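Local structure of putative transcriptional regulator TRANSCRIPTION REGULATOR protein (Rhizobium meliloti, 5NLA) at residues A[62-67]-A[71-76]; A[92-97]-A[218-223]; A[107-112]-A[134-139]; A[175-180]-A[226-231]. The protein probably acts as an AraC-like, DNA-binding transcriptional activator that binds c-di-GMP to regulate the production of extracellular polysaccharide. One frame throughout, in Å; residues are numbered along the deposited sequence.

Contact 1: residues A[62-67]-A[71-76]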
loop_
_atom_site.group_PDB
_atom_site.type_symbol
_atom_site.label_atom_id
_atom_site.label_comp_id
_atom_site.label_asym_id
_atom_site.label_seq_id
_atom_site.Cartn_x
_atom_site.Cartn_y
_atom_site.Cartn_z
ATOM N N SER A 62 4.193 11.295 17.804
ATOM C CA SER A 62 4.390 11.869 16.463
ATOM C C SER A 62 4.328 10.797 15.384
ATOM O O SER A 62 3.578 10.907 14.418
ATOM C CB SER A 62 5.720 12.610 16.361
ATOM O OG SER A 62 5.994 12.935 15.011
ATOM N N TRP A 63 5.118 9.753 15.554
ATOM C CA TRP A 63 5.096 8.632 14.627
ATOM C C TRP A 63 3.683 8.096 14.354
ATOM O O TRP A 63 3.334 7.786 13.208
ATOM C CB TRP A 63 5.984 7.511 15.155
ATOM C CG TRP A 63 5.980 6.324 14.294
ATOM C CD1 TRP A 63 5.288 5.177 14.495
ATOM C CD2 TRP A 63 6.670 6.171 13.071
ATOM N NE1 TRP A 63 5.520 4.302 13.473
ATOM C CE2 TRP A 63 6.368 4.896 12.583
ATOM C CE3 TRP A 63 7.532 6.989 12.340
ATOM C CZ2 TRP A 63 6.883 4.412 11.397
ATOM C CZ3 TRP A 63 8.067 6.502 11.153
ATOM C CH2 TRP A 63 7.735 5.229 10.694
ATOM N N ARG A 64 2.881 7.976 15.404
ATOM C CA ARG A 64 1.522 7.462 15.262
ATOM C C ARG A 64 0.627 8.396 14.440
ATOM O O ARG A 64 -0.242 7.939 13.673
ATOM C CB ARG A 64 0.902 7.237 16.629
ATOM C CG ARG A 64 -0.423 6.516 16.553
ATOM C CD ARG A 64 -0.803 5.943 17.887
ATOM N NE ARG A 64 -0.966 7.000 18.863
ATOM C CZ ARG A 64 -1.194 6.788 20.151
ATOM N NH1 ARG A 64 -1.304 5.540 20.617
ATOM N NH2 ARG A 64 -1.318 7.829 20.975
ATOM N N ALA A 65 0.842 9.696 14.620
ATOM C CA ALA A 65 0.132 10.706 13.861
ATOM C C ALA A 65 0.447 10.569 12.382
ATOM O O ALA A 65 -0.470 10.544 11.569
ATOM C CB ALA A 65 0.472 12.105 14.357
ATOM N N HIS A 66 1.733 10.453 12.048
ATOM C CA HIS A 66 2.170 10.353 10.647
ATOM C C HIS A 66 1.653 9.091 9.954
ATOM O O HIS A 66 1.413 9.097 8.754
ATOM C CB HIS A 66 3.704 10.409 10.527
ATOM C CG HIS A 66 4.309 11.717 10.943
ATOM N ND1 HIS A 66 3.665 12.928 10.779
ATOM C CD2 HIS A 66 5.510 12.005 11.502
ATOM C CE1 HIS A 66 4.436 13.901 11.231
ATOM N NE2 HIS A 66 5.563 13.368 11.670
ATOM N N MET A 67 1.480 8.016 10.715
ATOM C CA MET A 67 1.095 6.730 10.166
ATOM C C MET A 67 -0.389 6.416 10.279
ATOM O O MET A 67 -0.818 5.432 9.708
ATOM C CB MET A 67 1.911 5.625 10.847
ATOM C CG MET A 67 3.419 5.732 10.640
ATOM S SD MET A 67 3.952 5.512 8.946
ATOM C CE MET A 67 3.289 3.884 8.686
ATOM N N VAL A 71 -2.241 2.890 9.358
ATOM C CA VAL A 71 -2.288 1.932 10.452
ATOM C C VAL A 71 -2.403 2.677 11.751
ATOM O O VAL A 71 -1.819 3.730 11.909
ATOM C CB VAL A 71 -1.011 1.045 10.508
ATOM C CG1 VAL A 71 -1.125 -0.140 9.547
ATOM C CG2 VAL A 71 0.241 1.857 10.222
ATOM N N ASP A 72 -3.190 2.128 12.665
ATOM C CA ASP A 72 -3.132 2.524 14.056
ATOM C C ASP A 72 -2.009 1.726 14.705
ATOM O O ASP A 72 -1.978 0.502 14.574
ATOM C CB ASP A 72 -4.442 2.217 14.755
ATOM C CG ASP A 72 -4.538 2.858 16.114
ATOM O OD1 ASP A 72 -3.634 3.641 16.499
ATOM O OD2 ASP A 72 -5.548 2.589 16.798
ATOM N N VAL A 73 -1.107 2.425 15.397
ATOM C CA VAL A 73 0.058 1.808 16.027
ATOM C C VAL A 73 0.044 1.935 17.546
ATOM O O VAL A 73 -0.535 2.874 18.095
ATOM C CB VAL A 73 1.389 2.370 15.477
ATOM C CG1 VAL A 73 1.517 2.064 13.988
ATOM C CG2 VAL A 73 1.523 3.866 15.729
ATOM N N ARG A 74 0.677 0.965 18.208
ATOM C CA ARG A 74 0.768 0.900 19.670
ATOM C C ARG A 74 2.120 0.339 20.045
ATOM O O ARG A 74 2.689 -0.458 19.305
ATOM C CB ARG A 74 -0.353 0.035 20.252
ATOM C CG ARG A 74 -1.742 0.579 19.940
ATOM C CD ARG A 74 -2.863 -0.059 20.744
ATOM N NE ARG A 74 -2.813 0.364 22.148
ATOM C CZ ARG A 74 -2.325 -0.347 23.175
ATOM N NH1 ARG A 74 -1.825 -1.581 23.013
ATOM N NH2 ARG A 74 -2.347 0.188 24.396
ATOM N N LEU A 75 2.646 0.759 21.189
ATOM C CA LEU A 75 3.910 0.229 21.677
ATOM C C LEU A 75 3.740 -1.209 22.163
ATOM O O LEU A 75 2.604 -1.644 22.389
ATOM C CB LEU A 75 4.445 1.070 22.819
ATOM C CG LEU A 75 4.820 2.501 22.477
ATOM C CD1 LEU A 75 5.091 3.221 23.785
ATOM C CD2 LEU A 75 6.019 2.573 21.536
ATOM N N PRO A 76 4.867 -1.961 22.308
ATOM C CA PRO A 76 4.756 -3.292 22.906
ATOM C C PRO A 76 4.421 -3.153 24.355
ATOM O O PRO A 76 4.717 -2.124 24.947
ATOM C CB PRO A 76 6.143 -3.911 22.712
ATOM C CG PRO A 76 6.779 -3.109 21.633
ATOM C CD PRO A 76 6.224 -1.721 21.789
#
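Trp63 and Val73 meet where helix 59-67 runs along strand 72-74, the chain having turned back on itself so that the two segments lie 160° apart in direction. The indole of Trp63 has its CG anti to the backbone N (chi1 178°) and presents the pyrrole end: CD1 lies 4.2 Å from Val73 CG2, in an oblique approach. Val73 CG2 also lies beside the next residue, 3.4 Å from Arg64 CG, and the two side chains slide past each other in opposite directions. A long arginine suits this margin because its methylenes cover the valine while the bent chain carries the guanidinium outward, its edge turned in plane to Val73 O with NH1 3.7 Å away. Cut back to an alanine, the side chain would keep CB against Val73 CG2, but Val73 O would probably lose its CD and guanidinium neighbours and the outer flank of the valine would be less covered. One turn after Trp63, Met67 sets CG 3.6 Å above the indole plane, toward the rim of the ring, and sends CE to within 4.0 Å of Val71 CG2, the two side chains pointing the same way. Met67 O then accepts the nearly straight bond from Val71 N (2.9 Å, 177°), which closes the turn into the strand. The chemistry is thus mainly apolar, fixed at one end by a single backbone bond, while the charge of Arg64 stays at the margin, its NE 4.9 Å from Asp72 OD1.

Contact 2: residues A[92-97]-A[218-223]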
loop_
_atom_site.group_PDB
_atom_site.type_symbol
_atom_site.label_atom_id
_atom_site.label_comp_id
_atom_site.label_asym_id
_atom_site.label_seq_id
_atom_site.Cartn_x
_atom_site.Cartn_y
_atom_site.Cartn_z
ATOM N N TRP A 92 10.005 8.265 -1.874
ATOM C CA TRP A 92 10.300 8.609 -3.270
ATOM C C TRP A 92 9.070 8.295 -4.119
ATOM O O TRP A 92 8.509 7.206 -3.999
ATOM C CB TRP A 92 11.484 7.794 -3.804
ATOM C CG TRP A 92 12.666 7.716 -2.886
ATOM C CD1 TRP A 92 12.791 6.939 -1.767
ATOM C CD2 TRP A 92 13.898 8.421 -3.022
ATOM N NE1 TRP A 92 14.026 7.129 -1.191
ATOM C CE2 TRP A 92 14.722 8.040 -1.933
ATOM C CE3 TRP A 92 14.382 9.361 -3.945
ATOM C CZ2 TRP A 92 16.009 8.552 -1.752
ATOM C CZ3 TRP A 92 15.667 9.879 -3.760
ATOM C CH2 TRP A 92 16.464 9.468 -2.671
ATOM N N HIS A 93 8.668 9.247 -4.968
ATOM C CA HIS A 93 7.567 9.074 -5.912
ATOM C C HIS A 93 8.137 8.711 -7.267
ATOM O O HIS A 93 8.803 9.532 -7.889
ATOM C CB HIS A 93 6.765 10.373 -6.052
ATOM C CG HIS A 93 6.140 10.843 -4.773
ATOM N ND1 HIS A 93 6.802 11.654 -3.874
ATOM C CD2 HIS A 93 4.916 10.615 -4.242
ATOM C CE1 HIS A 93 6.014 11.904 -2.843
ATOM N NE2 HIS A 93 4.862 11.287 -3.044
ATOM N N LEU A 94 7.941 7.481 -7.692
ATOM C CA LEU A 94 8.335 7.120 -9.020
ATOM C C LEU A 94 7.005 7.248 -9.678
ATOM O O LEU A 94 6.304 6.273 -9.827
ATOM C CB LEU A 94 8.762 5.681 -9.071
ATOM C CG LEU A 94 10.176 5.427 -8.609
ATOM C CD1 LEU A 94 10.508 3.980 -8.889
ATOM C CD2 LEU A 94 11.086 6.332 -9.402
ATOM N N GLY A 95 6.656 8.439 -10.114
ATOM C CA GLY A 95 5.346 8.630 -10.676
ATOM C C GLY A 95 4.312 8.275 -9.628
ATOM O O GLY A 95 4.327 8.789 -8.528
ATOM N N ASP A 96 3.365 7.443 -10.017
ATOM C CA ASP A 96 2.299 6.959 -9.148
ATOM C C ASP A 96 2.716 6.020 -8.013
ATOM O O ASP A 96 2.227 6.125 -6.899
ATOM C CB ASP A 96 1.228 6.311 -10.011
ATOM C CG ASP A 96 1.773 5.812 -11.328
ATOM O OD1 ASP A 96 2.918 5.323 -11.340
ATOM O OD2 ASP A 96 1.067 5.934 -12.345
ATOM N N LEU A 97 3.608 5.096 -8.334
ATOM C CA LEU A 97 4.170 4.107 -7.411
ATOM C C LEU A 97 5.103 4.777 -6.384
ATOM O O LEU A 97 6.061 5.453 -6.768
ATOM C CB LEU A 97 4.919 3.040 -8.226
ATOM C CG LEU A 97 5.643 1.882 -7.534
ATOM C CD1 LEU A 97 5.892 0.734 -8.504
ATOM C CD2 LEU A 97 6.957 2.334 -6.918
ATOM N N GLU A 218 12.966 9.703 -17.621
ATOM C CA GLU A 218 12.857 8.818 -18.776
ATOM C C GLU A 218 12.773 7.365 -18.364
ATOM O O GLU A 218 11.999 6.599 -18.912
ATOM C CB GLU A 218 14.097 8.953 -19.656
ATOM C CG GLU A 218 13.890 9.671 -20.974
ATOM C CD GLU A 218 14.971 9.332 -21.974
ATOM O OE1 GLU A 218 15.849 8.525 -21.631
ATOM O OE2 GLU A 218 14.942 9.862 -23.102
ATOM N N GLU A 219 13.610 6.988 -17.419
ATOM C CA GLU A 219 13.662 5.644 -16.898
ATOM C C GLU A 219 12.451 5.172 -16.105
ATOM O O GLU A 219 12.019 4.032 -16.205
ATOM C CB GLU A 219 14.926 5.519 -16.072
ATOM C CG GLU A 219 16.055 6.307 -16.696
ATOM C CD GLU A 219 17.417 5.791 -16.316
ATOM O OE1 GLU A 219 17.498 4.970 -15.386
ATOM O OE2 GLU A 219 18.405 6.218 -16.938
ATOM N N VAL A 220 11.886 6.061 -15.322
ATOM C CA VAL A 220 10.824 5.647 -14.438
ATOM C C VAL A 220 9.721 4.810 -15.008
ATOM O O VAL A 220 9.423 3.757 -14.484
ATOM C CB VAL A 220 10.107 6.869 -13.887
ATOM C CG1 VAL A 220 8.887 6.441 -13.108
ATOM C CG2 VAL A 220 11.041 7.697 -13.034
ATOM N N PRO A 221 9.180 5.192 -16.137
ATOM C CA PRO A 221 8.075 4.324 -16.558
ATOM C C PRO A 221 8.465 2.861 -16.782
ATOM O O PRO A 221 7.649 1.981 -16.482
ATOM C CB PRO A 221 7.579 4.975 -17.854
ATOM C CG PRO A 221 8.730 5.771 -18.335
ATOM C CD PRO A 221 9.396 6.283 -17.100
ATOM N N ARG A 222 9.689 2.603 -17.264
ATOM C CA ARG A 222 10.161 1.217 -17.432
ATOM C C ARG A 222 10.487 0.548 -16.096
ATOM O O ARG A 222 10.233 -0.644 -15.943
ATOM C CB ARG A 222 11.313 1.079 -18.455
ATOM C CG ARG A 222 12.771 1.113 -17.962
ATOM C CD ARG A 222 13.642 0.094 -18.714
ATOM N NE ARG A 222 15.053 0.479 -18.816
ATOM C CZ ARG A 222 15.565 1.314 -19.729
ATOM N NH1 ARG A 222 14.797 1.901 -20.653
ATOM N NH2 ARG A 222 16.872 1.573 -19.717
ATOM N N ILE A 223 11.018 1.309 -15.136
ATOM C CA ILE A 223 11.245 0.790 -13.783
ATOM C C ILE A 223 9.916 0.315 -13.214
ATOM O O ILE A 223 9.813 -0.818 -12.733
ATOM C CB ILE A 223 11.904 1.829 -12.832
ATOM C CG1 ILE A 223 13.342 2.125 -13.264
ATOM C CG2 ILE A 223 11.928 1.325 -11.389
ATOM C CD1 ILE A 223 13.954 3.344 -12.603
#
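Leu94 supplies most of the apolar packing, spreading its two methyls over two residues of helix 220-234. CD2 meets Val220 CG2 at 3.9 Å, and CD1 meets Ile223 CG2, also at 3.9 Å, where the side chains cross at about a right angle. With Val220 CG1 anti to its own N (chi1 173°), that methyl faces the Leu94 backbone and CB, 4.1 Å from the latter. Branched residues about one helical turn apart suit this role, since each offers a methyl to the forked leucine. Gly95 N lies 4.2 Å from Val220 CG1.

No hydrogen bond crosses between the segments; within the hairpin, Leu94 N donates to Leu97 O (2.9 Å) across a type II' turn, whose second position, Gly95, adopts the positive phi (60°) that glycine tolerates readily.

The hairpin joining strands 88-94 and 97-104 thus packs against Val220 and Ile223 of helix 220-234. Helix 196-211 completes the apolar cluster: its Met208 touches both Leu94 and Ile223, and its Tyr204 also packs on Ile223.

Contact 3: residues A[107-112]-A[134-139]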
loop_
_atom_site.group_PDB
_atom_site.type_symbol
_atom_site.label_atom_id
_atom_site.label_comp_id
_atom_site.label_asym_id
_atom_site.label_seq_id
_atom_site.Cartn_x
_atom_site.Cartn_y
_atom_site.Cartn_z
ATOM N N HIS A 107 6.827 -2.398 17.332
ATOM C CA HIS A 107 5.490 -1.886 17.641
ATOM C C HIS A 107 4.469 -2.866 17.088
ATOM O O HIS A 107 4.826 -3.849 16.426
ATOM C CB HIS A 107 5.286 -0.496 17.022
ATOM C CG HIS A 107 5.360 -0.501 15.530
ATOM N ND1 HIS A 107 6.547 -0.646 14.846
ATOM C CD2 HIS A 107 4.388 -0.449 14.591
ATOM C CE1 HIS A 107 6.308 -0.659 13.548
ATOM N NE2 HIS A 107 5.005 -0.545 13.366
ATOM N N SER A 108 3.208 -2.612 17.394
ATOM C CA SER A 108 2.121 -3.347 16.802
ATOM C C SER A 108 1.289 -2.389 15.929
ATOM O O SER A 108 1.329 -1.149 16.096
ATOM C CB SER A 108 1.299 -4.030 17.880
ATOM O OG SER A 108 0.607 -3.064 18.644
ATOM N N TYR A 109 0.563 -2.980 14.983
ATOM C CA TYR A 109 -0.171 -2.221 13.966
ATOM C C TYR A 109 -1.534 -2.844 13.653
ATOM O O TYR A 109 -1.710 -4.066 13.678
ATOM C CB TYR A 109 0.673 -2.084 12.681
ATOM C CG TYR A 109 1.260 -3.387 12.162
ATOM C CD1 TYR A 109 0.528 -4.217 11.325
ATOM C CD2 TYR A 109 2.540 -3.793 12.532
ATOM C CE1 TYR A 109 1.062 -5.401 10.847
ATOM C CE2 TYR A 109 3.091 -4.981 12.057
ATOM C CZ TYR A 109 2.348 -5.789 11.211
ATOM O OH TYR A 109 2.872 -6.987 10.747
ATOM N N GLU A 110 -2.499 -1.983 13.364
ATOM C CA GLU A 110 -3.817 -2.420 12.899
ATOM C C GLU A 110 -4.311 -1.498 11.797
ATOM O O GLU A 110 -4.249 -0.275 11.934
ATOM C CB GLU A 110 -4.823 -2.435 14.048
ATOM C CG GLU A 110 -6.178 -3.009 13.661
ATOM C CD GLU A 110 -7.067 -3.332 14.851
ATOM O OE1 GLU A 110 -6.773 -2.865 15.978
ATOM O OE2 GLU A 110 -8.070 -4.057 14.655
ATOM N N ARG A 111 -4.776 -2.099 10.704
ATOM C CA ARG A 111 -5.624 -1.417 9.726
ATOM C C ARG A 111 -6.961 -2.115 9.828
ATOM O O ARG A 111 -7.068 -3.288 9.482
ATOM C CB ARG A 111 -5.042 -1.548 8.333
ATOM C CG ARG A 111 -5.809 -0.794 7.271
ATOM C CD ARG A 111 -4.988 -0.644 6.007
ATOM N NE ARG A 111 -5.729 0.064 4.970
ATOM C CZ ARG A 111 -5.926 1.376 4.928
ATOM N NH1 ARG A 111 -5.483 2.191 5.876
ATOM N NH2 ARG A 111 -6.609 1.883 3.912
ATOM N N SER A 112 -7.970 -1.407 10.343
ATOM C CA SER A 112 -9.258 -2.026 10.698
ATOM C C SER A 112 -10.422 -1.768 9.712
ATOM O O SER A 112 -10.348 -0.910 8.830
ATOM C CB SER A 112 -9.664 -1.543 12.084
ATOM O OG SER A 112 -9.949 -0.164 12.039
ATOM N N SER A 134 8.094 -9.448 10.977
ATOM C CA SER A 134 6.734 -9.079 11.311
ATOM C C SER A 134 5.907 -10.342 11.397
ATOM O O SER A 134 6.313 -11.378 10.922
ATOM C CB SER A 134 6.172 -8.091 10.308
ATOM O OG SER A 134 5.924 -8.715 9.065
ATOM N N TRP A 135 4.777 -10.247 12.075
ATOM C CA TRP A 135 3.800 -11.312 12.144
ATOM C C TRP A 135 2.483 -10.635 11.892
ATOM O O TRP A 135 2.148 -9.678 12.597
ATOM C CB TRP A 135 3.799 -11.945 13.525
ATOM C CG TRP A 135 5.052 -12.721 13.840
ATOM C CD1 TRP A 135 5.237 -14.058 13.689
ATOM C CD2 TRP A 135 6.286 -12.199 14.359
ATOM N NE1 TRP A 135 6.501 -14.413 14.086
ATOM C CE2 TRP A 135 7.172 -13.294 14.501
ATOM C CE3 TRP A 135 6.730 -10.919 14.719
ATOM C CZ2 TRP A 135 8.482 -13.149 14.996
ATOM C CZ3 TRP A 135 8.031 -10.774 15.204
ATOM C CH2 TRP A 135 8.890 -11.888 15.340
ATOM N N THR A 136 1.755 -11.082 10.869
ATOM C CA THR A 136 0.536 -10.383 10.459
ATOM C C THR A 136 -0.680 -11.287 10.282
ATOM O O THR A 136 -0.681 -12.220 9.471
ATOM C CB THR A 136 0.752 -9.563 9.180
ATOM O OG1 THR A 136 2.062 -8.980 9.201
ATOM C CG2 THR A 136 -0.304 -8.449 9.080
ATOM N N GLU A 137 -1.716 -10.964 11.052
ATOM C CA GLU A 137 -2.998 -11.624 10.970
ATOM C C GLU A 137 -3.895 -10.919 9.951
ATOM O O GLU A 137 -3.962 -9.684 9.901
ATOM C CB GLU A 137 -3.678 -11.592 12.329
ATOM C CG GLU A 137 -4.794 -12.599 12.453
ATOM C CD GLU A 137 -6.017 -12.006 13.099
ATOM O OE1 GLU A 137 -5.964 -11.746 14.322
ATOM O OE2 GLU A 137 -7.020 -11.777 12.368
ATOM N N ALA A 138 -4.582 -11.718 9.144
ATOM C CA ALA A 138 -5.610 -11.224 8.230
ATOM C C ALA A 138 -6.449 -12.402 7.829
ATOM O O ALA A 138 -5.905 -13.431 7.414
ATOM C CB ALA A 138 -4.989 -10.597 7.001
ATOM N N ASP A 139 -7.764 -12.264 7.972
ATOM C CA ASP A 139 -8.700 -13.323 7.620
ATOM C C ASP A 139 -8.328 -14.597 8.386
ATOM O O ASP A 139 -8.196 -15.665 7.800
ATOM C CB ASP A 139 -8.701 -13.519 6.085
ATOM C CG ASP A 139 -9.871 -14.354 5.582
ATOM O OD1 ASP A 139 -10.695 -14.835 6.393
ATOM O OD2 ASP A 139 -9.959 -14.544 4.350
#
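Tyr109 OH and Thr136 OG1 are joined by a 2.6 Å hydrogen bond in which either hydroxyl could be the donor. The threonine oxygen lies in the plane of the tyrosine ring, at its edge, and the two side chains cross at about a right angle. Thr136 uses both branches: while OG1 holds the phenol oxygen, CG2 rests against the same ring edge, 3.8 Å from Tyr109 CE1. A threonine therefore suits the place, matching a ring that is polar at its end and apolar along its rim. Ser134, two residues earlier on the strand, brings its CB to 3.5 Å from Tyr109 OH, and Trp135 O lies 3.3 Å from that oxygen, so the hydroxyl sits among three successive residues. What carries it there is the length of the side chain and its first torsion: CG of Tyr109 lies between the backbone N and the carbonyl carbon (chi1 50°). The Tyr109 side chain also touches Tyr159 and Met163 of strand 159-163, and Val71.

The two strands are not neighbours. Their axes come no nearer than 9.1 Å and run roughly parallel, at 26°, because strand 159-163 lies between them, antiparallel to both. Tyr109 pairs by backbone bonds with Gly161 of that middle strand, which has no side chain, consistent with an aromatic reaching across it. The contact thus links two strands across the one between them in the five-stranded antiparallel sheet.

Contact 4: residues A[175-180]-A[226-231]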
loop_
_atom_site.group_PDB
_atom_site.type_symbol
_atom_site.label_atom_id
_atom_site.label_comp_id
_atom_site.label_asym_id
_atom_site.label_seq_id
_atom_site.Cartn_x
_atom_site.Cartn_y
_atom_site.Cartn_z
ATOM N N TYR A 175 -4.136 1.006 -7.170
ATOM C CA TYR A 175 -4.979 -0.136 -7.571
ATOM C C TYR A 175 -4.804 -0.556 -9.021
ATOM O O TYR A 175 -4.655 -1.736 -9.325
ATOM C CB TYR A 175 -6.478 0.148 -7.364
ATOM C CG TYR A 175 -7.303 -1.106 -7.563
ATOM C CD1 TYR A 175 -7.292 -2.103 -6.600
ATOM C CD2 TYR A 175 -8.039 -1.321 -8.720
ATOM C CE1 TYR A 175 -8.001 -3.272 -6.763
ATOM C CE2 TYR A 175 -8.754 -2.498 -8.891
ATOM C CZ TYR A 175 -8.724 -3.474 -7.900
ATOM O OH TYR A 175 -9.413 -4.661 -8.009
ATOM N N GLU A 176 -4.835 0.432 -9.901
ATOM C CA GLU A 176 -4.888 0.200 -11.327
ATOM C C GLU A 176 -3.618 -0.414 -11.907
ATOM O O GLU A 176 -3.691 -1.151 -12.890
ATOM C CB GLU A 176 -5.210 1.511 -12.025
ATOM C CG GLU A 176 -5.487 1.372 -13.506
ATOM C CD GLU A 176 -6.674 0.476 -13.858
ATOM O OE1 GLU A 176 -7.647 0.403 -13.066
ATOM O OE2 GLU A 176 -6.630 -0.144 -14.948
ATOM N N LEU A 177 -2.472 -0.131 -11.296
ATOM C CA LEU A 177 -1.194 -0.711 -11.731
ATOM C C LEU A 177 -1.279 -2.229 -11.916
ATOM O O LEU A 177 -0.788 -2.770 -12.911
ATOM C CB LEU A 177 -0.070 -0.373 -10.736
ATOM C CG LEU A 177 1.252 0.110 -11.333
ATOM C CD1 LEU A 177 1.841 -0.924 -12.277
ATOM C CD2 LEU A 177 1.076 1.451 -12.048
ATOM N N LEU A 178 -1.926 -2.892 -10.962
ATOM C CA LEU A 178 -2.025 -4.345 -10.928
ATOM C C LEU A 178 -3.457 -4.880 -11.084
ATOM O O LEU A 178 -3.677 -6.083 -10.944
ATOM C CB LEU A 178 -1.423 -4.865 -9.613
ATOM C CG LEU A 178 0.030 -4.488 -9.290
ATOM C CD1 LEU A 178 0.368 -4.667 -7.812
ATOM C CD2 LEU A 178 0.980 -5.309 -10.146
ATOM N N ALA A 179 -4.418 -4.012 -11.405
ATOM C CA ALA A 179 -5.833 -4.404 -11.503
ATOM C C ALA A 179 -6.089 -5.551 -12.498
ATOM O O ALA A 179 -7.007 -6.355 -12.300
ATOM C CB ALA A 179 -6.693 -3.195 -11.849
ATOM N N ASP A 180 -5.271 -5.631 -13.548
ATOM C CA ASP A 180 -5.361 -6.732 -14.516
ATOM C C ASP A 180 -5.217 -8.114 -13.876
ATOM O O ASP A 180 -5.950 -9.031 -14.243
ATOM C CB ASP A 180 -4.331 -6.572 -15.649
ATOM C CG ASP A 180 -4.746 -5.536 -16.698
ATOM O OD1 ASP A 180 -5.882 -5.006 -16.641
ATOM O OD2 ASP A 180 -3.921 -5.264 -17.601
ATOM N N THR A 226 8.792 -3.068 -14.814
ATOM C CA THR A 226 9.464 -4.334 -14.433
ATOM C C THR A 226 9.122 -4.675 -12.976
ATOM O O THR A 226 8.994 -5.851 -12.638
ATOM C CB THR A 226 11.014 -4.436 -14.712
ATOM O OG1 THR A 226 11.760 -4.558 -13.492
ATOM C CG2 THR A 226 11.567 -3.288 -15.533
ATOM N N ILE A 227 8.954 -3.656 -12.130
ATOM C CA ILE A 227 8.457 -3.871 -10.768
ATOM C C ILE A 227 7.039 -4.452 -10.788
ATOM O O ILE A 227 6.744 -5.368 -10.031
ATOM C CB ILE A 227 8.540 -2.587 -9.898
ATOM C CG1 ILE A 227 10.015 -2.245 -9.641
ATOM C CG2 ILE A 227 7.807 -2.758 -8.559
ATOM C CD1 ILE A 227 10.255 -0.943 -8.900
ATOM N N ARG A 228 6.173 -3.946 -11.657
ATOM C CA ARG A 228 4.842 -4.549 -11.827
ATOM C C ARG A 228 4.966 -6.032 -12.207
ATOM O O ARG A 228 4.381 -6.896 -11.552
ATOM C CB ARG A 228 4.022 -3.792 -12.880
ATOM C CG ARG A 228 2.605 -4.317 -13.076
ATOM C CD ARG A 228 1.965 -3.748 -14.324
ATOM N NE ARG A 228 2.587 -4.240 -15.555
ATOM C CZ ARG A 228 2.465 -3.667 -16.758
ATOM N NH1 ARG A 228 1.751 -2.552 -16.928
ATOM N NH2 ARG A 228 3.072 -4.210 -17.810
ATOM N N ASP A 229 5.738 -6.312 -13.254
ATOM C CA ASP A 229 5.893 -7.676 -13.756
ATOM C C ASP A 229 6.512 -8.604 -12.699
ATOM O O ASP A 229 5.963 -9.673 -12.411
ATOM C CB ASP A 229 6.695 -7.694 -15.075
ATOM C CG ASP A 229 5.915 -7.080 -16.252
ATOM O OD1 ASP A 229 4.796 -6.543 -16.041
ATOM O OD2 ASP A 229 6.418 -7.133 -17.394
ATOM N N MET A 230 7.631 -8.177 -12.108
ATOM C CA MET A 230 8.252 -8.905 -11.001
ATOM C C MET A 230 7.250 -9.203 -9.863
ATOM O O MET A 230 7.197 -10.333 -9.362
ATOM C CB MET A 230 9.454 -8.131 -10.436
ATOM C CG MET A 230 10.716 -8.203 -11.265
ATOM S SD MET A 230 12.029 -7.166 -10.612
ATOM C CE MET A 230 13.242 -7.397 -11.890
ATOM N N VAL A 231 6.458 -8.206 -9.467
ATOM C CA VAL A 231 5.513 -8.384 -8.360
ATOM C C VAL A 231 4.460 -9.422 -8.715
ATOM O O VAL A 231 4.268 -10.403 -7.997
ATOM C CB VAL A 231 4.827 -7.060 -7.953
ATOM C CG1 VAL A 231 3.562 -7.307 -7.135
ATOM C CG2 VAL A 231 5.793 -6.185 -7.156
#
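With CG of Arg228 anti to its backbone N (chi1 -178°) and the chain bent at chi3 (68°), the methylenes run out toward the two leucines of the short, weakly bonded helical turn 175-178. Leu177 crosses them at a slant, its CD1 3.5 Å from Arg228 CD. Leu178, sliding past the arginine in the opposite direction, sets CD2 3.5 Å from Arg228 CG, and its other methyl, CD1, reaches Val231 CG1 at 4.2 Å. Asp229 OD1 lies in the guanidinium plane, taking a salt-bridging bond from Arg228 NE (3.2 Å) and a weak one from NH2, which limits how the group can turn. Arginine fits because it has aliphatic carbon for the leucines and charge for the carboxylate. A serine in its place would probably leave Asp229 without its charged mate and open a gap beside Leu177 CD1 and Leu178 CD2. The arrangement packs this short turn on helix 220-234, beside Met173 of strand 166-173. The salt bridge from Glu176 to Arg301, in the helix-turn-helix region, places this packing beside the probable DNA-binding part of an AraC-like protein.

How the contacts relate
Contacts 1 and 3 are largely buried and share the five-stranded sheet: strands 72-74 and 107-111 are neighbours in it, and backbone atoms of Asp72 and Arg74 probably bond to Glu110 and Ser108. Contacts 2 and 4 are only partly buried and share helix 220-234, touching where Leu97 CD1 meets Ile227 CG2. The two pairs lie well apart, with the centres of contacts 1 and 4 about 29 Å from each other. Chemistry differs with place: contact 3 turns on a pair of side-chain hydroxyls meeting across a middle strand, contact 1 adds a backbone bond to apolar packing, contact 2 is purely apolar between its segments, and contact 4 mixes leucines with arginine methylenes.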